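Side-chain contacts in cell death-related nuclease 4 (Caenorhabditis elegans, PDB 5DK5), which digests RNA and DNA from the 3' end as a metal-dependent DEDDh exonuclease and takes part in the degradation of DNA during apoptosis: residues Asp96-Tyr99 and Glu100-Gln103; Thr255-Ala259 and Gly260-Leu264. One frame throughout, in Å; residues are numbered along the deposited sequence.

Contact 1: residues Asp96-Tyr99 and Glu100-Gln103; sequences DVVY and EQFQ
Tyr99 spreads its ring over the side chain of Gln103, one helical turn further on. CG of Gln103 lies over one face, 4.2 Å from the ring centroid and displaced toward the rim, a CH-pi contact. The terminal amide follows the same side of the ring, turned 30° from its plane, with Gln103 CD 3.4 Å from Tyr99 CE2. A glutamine suits this partly exposed place because its methylenes can lie against an aromatic surface while the amide stays at the helix flank.

With CG anti to the backbone N (chi1 179°), the tyrosine ring stands out from the helix, leaning slightly toward its C-terminal end, where its CE1 edge meets Phe102. There Tyr99 CE1 comes to 3.7 Å from Phe102 CD2, near the plane of the phenylalanine ring; the two ring planes meet obliquely, at 39°. On the other flank Gln101 lies alongside Val97, both pointing the same way, and CG of Gln101 passes 3.4 Å from Val97 O.

Beneath these side chains run four successive i to i+4 backbone bonds. The one from Gln103 N to Tyr99 O, 3.0 Å long, ties together the two residues whose side chains overlap.

The buried residues divide between two supports. Val98 and Phe102, four apart and thus on one side of the helix, pack on Phe44 and Phe62 of the sheet, whereas Tyr99 rests on Pro142 and Phe144. Asp96, near the start of the helix, bonds through OD1 to Thr94 OG1. The pattern is that of an amphipathic helix, here helix 95-109, laid against strands 41-50 and 55-65 in the RNase H-like alpha/beta fold of the exonuclease domain.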
loop_
_atom_site.group_PDB
_atom_site.type_symbol
_atom_site.label_atom_id
_atom_site.label_comp_id
_atom_site.label_asym_id
_atom_site.label_seq_id
_atom_site.Cartn_x
_atom_site.Cartn_y
_atom_site.Cartn_z
ATOM N N ASP B 96 -3.493 17.024 -7.574
ATOM C CA ASP B 96 -3.944 18.009 -8.550
ATOM C C ASP B 96 -4.370 19.307 -7.866
ATOM O O ASP B 96 -4.116 20.398 -8.376
ATOM C CB ASP B 96 -5.095 17.450 -9.390
ATOM C CG ASP B 96 -6.234 16.916 -8.547
ATOM O OD1 ASP B 96 -5.965 16.265 -7.514
ATOM O OD2 ASP B 96 -7.404 17.146 -8.923
ATOM N N VAL B 97 -5.005 19.185 -6.706
ATOM C CA VAL B 97 -5.431 20.353 -5.945
ATOM C C VAL B 97 -4.228 21.068 -5.337
ATOM O O VAL B 97 -4.107 22.289 -5.432
ATOM C CB VAL B 97 -6.407 19.964 -4.823
ATOM C CG1 VAL B 97 -6.810 21.188 -3.998
ATOM C CG2 VAL B 97 -7.637 19.289 -5.408
ATOM N N VAL B 98 -3.343 20.301 -4.713
ATOM C CA VAL B 98 -2.170 20.863 -4.058
ATOM C C VAL B 98 -1.236 21.510 -5.073
ATOM O O VAL B 98 -0.626 22.542 -4.794
ATOM C CB VAL B 98 -1.405 19.789 -3.269
ATOM C CG1 VAL B 98 -0.097 20.342 -2.719
ATOM C CG2 VAL B 98 -2.273 19.261 -2.136
ATOM N N TYR B 99 -1.120 20.899 -6.249
ATOM C CA TYR B 99 -0.289 21.459 -7.308
ATOM C C TYR B 99 -0.870 22.777 -7.803
ATOM O O TYR B 99 -0.133 23.698 -8.147
ATOM C CB TYR B 99 -0.148 20.482 -8.475
ATOM C CG TYR B 99 0.681 21.040 -9.612
ATOM C CD1 TYR B 99 2.061 21.144 -9.504
ATOM C CD2 TYR B 99 0.083 21.474 -10.788
ATOM C CE1 TYR B 99 2.822 21.664 -10.537
ATOM C CE2 TYR B 99 0.836 21.990 -11.826
ATOM C CZ TYR B 99 2.204 22.082 -11.695
ATOM O OH TYR B 99 2.955 22.596 -12.727
ATOM N N GLU B 100 -2.196 22.861 -7.841
ATOM C CA GLU B 100 -2.866 24.092 -8.240
ATOM C C GLU B 100 -2.614 25.191 -7.211
ATOM O O GLU B 100 -2.411 26.352 -7.567
ATOM C CB GLU B 100 -4.367 23.847 -8.413
ATOM C CG GLU B 100 -5.185 25.092 -8.707
ATOM C CD GLU B 100 -4.716 25.831 -9.948
ATOM O OE1 GLU B 100 -4.209 25.175 -10.883
ATOM O OE2 GLU B 100 -4.853 27.072 -9.986
ATOM N N GLN B 101 -2.619 24.818 -5.935
ATOM C CA GLN B 101 -2.323 25.760 -4.862
ATOM C C GLN B 101 -0.865 26.206 -4.942
ATOM O O GLN B 101 -0.530 27.344 -4.614
ATOM C CB GLN B 101 -2.611 25.130 -3.498
ATOM C CG GLN B 101 -4.090 24.861 -3.239
ATOM C CD GLN B 101 -4.332 24.023 -1.997
ATOM O OE1 GLN B 101 -3.477 23.244 -1.579
ATOM N NE2 GLN B 101 -5.507 24.182 -1.400
ATOM N N PHE B 102 -0.005 25.296 -5.384
ATOM C CA PHE B 102 1.416 25.583 -5.529
ATOM C C PHE B 102 1.662 26.597 -6.643
ATOM O O PHE B 102 2.497 27.489 -6.504
ATOM C CB PHE B 102 2.188 24.288 -5.796
ATOM C CG PHE B 102 3.475 24.487 -6.541
ATOM C CD1 PHE B 102 4.587 25.012 -5.907
ATOM C CD2 PHE B 102 3.576 24.135 -7.877
ATOM C CE1 PHE B 102 5.773 25.190 -6.593
ATOM C CE2 PHE B 102 4.758 24.311 -8.567
ATOM C CZ PHE B 102 5.858 24.837 -7.925
ATOM N N GLN B 103 0.928 26.467 -7.744
ATOM C CA GLN B 103 1.053 27.405 -8.853
ATOM C C GLN B 103 0.582 28.800 -8.454
ATOM O O GLN B 103 1.212 29.799 -8.803
ATOM C CB GLN B 103 0.263 26.913 -10.064
ATOM C CG GLN B 103 0.858 25.686 -10.727
ATOM C CD GLN B 103 0.179 25.347 -12.034
ATOM O OE1 GLN B 103 -0.970 24.906 -12.056
ATOM N NE2 GLN B 103 0.885 25.560 -13.138
#

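Contact 2: residues Thr255-Ala259 and Gly260-Leu264; sequences TTIRA and GDFRL
Ile257 lays its CD1 methyl against the backbone of Phe262, 3.5 Å from Phe262 CA, bridging the open side of a type II beta turn that runs from Arg258 to Asp261. The same methyl meets Phe262 CB and lies near the plane of that ring, at its edge. Behind it, the Ile257 side chain runs antiparallel to that of Asp261, with Ile257 CG1 3.8 Å from Asp261 CB. A long aliphatic arm suits this place: CG1, anti to the backbone N at chi1 173°, carries CD1 across to the returning chain. Cut back to an alanine, this position would probably leave Phe262 CA and CB without their apolar neighbour, with a gap at the mouth of the turn and the contact with Met266 lost as well.

Arg258 and Asp261 lie side by side on the exposed flank. OD2 of Asp261 sits near the guanidinium plane, yet it is 4.2 Å from Arg258 NE, beyond a salt bridge, so any attraction is likely to be weak and partly screened by solvent.

What sets these side chains is the turn. Asp261 N donates to Arg258 O over 3.2 Å. Gly260 takes phi 90°, where a CB would collide with Ala259 O, so the absence of a side chain is what this corner demands. Further out, Ile257 is joined by backbone bonding to Asn215 and its side chain touches Met266, while Phe262 packs on Thr213 and Val214; the turn thus follows edge strand 253-256 and folds back beside the chain leading into strand 216-219. One water completes the closure, donating to Arg258 O and accepting from Phe262 N at 2.9 Å.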
loop_
_atom_site.group_PDB
_atom_site.type_symbol
_atom_site.label_atom_id
_atom_site.label_comp_id
_atom_site.label_asym_id
_atom_site.label_seq_id
_atom_site.Cartn_x
_atom_site.Cartn_y
_atom_site.Cartn_z
ATOM N N THR B 255 19.573 15.594 -18.571
ATOM C CA THR B 255 20.658 16.033 -19.442
ATOM C C THR B 255 21.534 17.041 -18.715
ATOM O O THR B 255 21.093 18.139 -18.380
ATOM C CB THR B 255 20.127 16.666 -20.741
ATOM O OG1 THR B 255 19.269 15.736 -21.413
ATOM C CG2 THR B 255 21.271 17.049 -21.666
ATOM N N THR B 256 22.777 16.650 -18.472
ATOM C CA THR B 256 23.758 17.534 -17.867
ATOM C C THR B 256 23.998 18.748 -18.755
ATOM O O THR B 256 24.102 18.621 -19.975
ATOM C CB THR B 256 25.093 16.792 -17.622
ATOM O OG1 THR B 256 25.065 16.169 -16.333
ATOM C CG2 THR B 256 26.302 17.739 -17.704
ATOM N N ILE B 257 24.061 19.923 -18.137
ATOM C CA ILE B 257 24.552 21.115 -18.816
ATOM C C ILE B 257 25.760 21.654 -18.057
ATOM O O ILE B 257 25.691 21.935 -16.861
ATOM C CB ILE B 257 23.470 22.209 -18.957
ATOM C CG1 ILE B 257 24.100 23.491 -19.511
ATOM C CG2 ILE B 257 22.775 22.482 -17.628
ATOM C CD1 ILE B 257 23.108 24.448 -20.113
ATOM N N ARG B 258 26.872 21.779 -18.770
ATOM C CA ARG B 258 28.147 22.139 -18.166
ATOM C C ARG B 258 28.129 23.561 -17.616
ATOM O O ARG B 258 27.315 24.387 -18.024
ATOM C CB ARG B 258 29.267 21.981 -19.192
ATOM C CG ARG B 258 29.399 20.563 -19.739
ATOM C CD ARG B 258 29.979 20.558 -21.144
ATOM N NE ARG B 258 31.308 21.159 -21.196
ATOM C CZ ARG B 258 32.441 20.511 -20.946
ATOM N NH1 ARG B 258 32.426 19.225 -20.617
ATOM N NH2 ARG B 258 33.598 21.153 -21.023
ATOM N N ALA B 259 29.032 23.838 -16.682
ATOM C CA ALA B 259 29.097 25.148 -16.050
ATOM C C ALA B 259 29.463 26.227 -17.066
ATOM O O ALA B 259 30.390 26.059 -17.857
ATOM C CB ALA B 259 30.097 25.132 -14.911
ATOM N N GLY B 260 28.722 27.331 -17.035
ATOM C CA GLY B 260 28.967 28.453 -17.925
ATOM C C GLY B 260 28.205 28.356 -19.234
ATOM O O GLY B 260 28.285 29.255 -20.071
ATOM N N ASP B 261 27.458 27.268 -19.409
ATOM C CA ASP B 261 26.729 27.020 -20.653
ATOM C C ASP B 261 25.249 27.376 -20.546
ATOM O O ASP B 261 24.563 27.493 -21.561
ATOM C CB ASP B 261 26.871 25.553 -21.062
ATOM C CG ASP B 261 28.300 25.177 -21.398
ATOM O OD1 ASP B 261 29.224 25.904 -20.976
ATOM O OD2 ASP B 261 28.497 24.153 -22.084
ATOM N N PHE B 262 24.757 27.539 -19.322
ATOM C CA PHE B 262 23.340 27.819 -19.105
ATOM C C PHE B 262 22.993 29.292 -19.295
ATOM O O PHE B 262 23.646 30.174 -18.735
ATOM C CB PHE B 262 22.915 27.386 -17.702
ATOM C CG PHE B 262 21.507 27.776 -17.360
ATOM C CD1 PHE B 262 20.436 27.066 -17.872
ATOM C CD2 PHE B 262 21.252 28.862 -16.537
ATOM C CE1 PHE B 262 19.138 27.424 -17.568
ATOM C CE2 PHE B 262 19.954 29.224 -16.229
ATOM C CZ PHE B 262 18.896 28.505 -16.744
ATOM N N ARG B 263 21.949 29.539 -20.084
ATOM C CA ARG B 263 21.406 30.880 -20.281
ATOM C C ARG B 263 19.958 30.906 -19.809
ATOM O O ARG B 263 19.244 29.911 -19.929
ATOM C CB ARG B 263 21.493 31.295 -21.753
ATOM C CG ARG B 263 22.857 31.070 -22.395
ATOM C CD ARG B 263 23.964 31.805 -21.656
ATOM N NE ARG B 263 25.288 31.441 -22.149
ATOM C CZ ARG B 263 26.422 31.674 -21.493
ATOM N NH1 ARG B 263 26.400 32.265 -20.306
ATOM N NH2 ARG B 263 27.582 31.307 -22.023
ATOM N N LEU B 264 19.524 32.042 -19.272
ATOM C CA LEU B 264 18.160 32.175 -18.772
ATOM C C LEU B 264 17.126 32.020 -19.881
ATOM O O LEU B 264 15.995 31.606 -19.626
ATOM C CB LEU B 264 17.974 33.525 -18.079
ATOM C CG LEU B 264 18.198 33.498 -16.567
ATOM C CD1 LEU B 264 19.615 33.073 -16.236
ATOM C CD2 LEU B 264 17.880 34.855 -15.954
HETATM O O HOH W 1 25.953 26.867 -16.816
#

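Both contacts are local, each within one continuous piece of chain, and they do not touch: their nearest atoms are about 16 Å apart. Contact 1 is partly buried, its helix covering strands 41-50 and 55-65 at one end of the sheet; contact 2 is a surface turn following strand 253-256, the outermost strand at the other end. Their chemistry follows from this. The helix repeats its own backbone bonds and turns aromatic and aliphatic groups inward, whereas the turn has one direct backbone bond supplemented by water, a required glycine and opposite charges that lie near each other without forming a salt bridge. Each has a buried phenylalanine, Phe102 facing strands and Phe262 facing a loop.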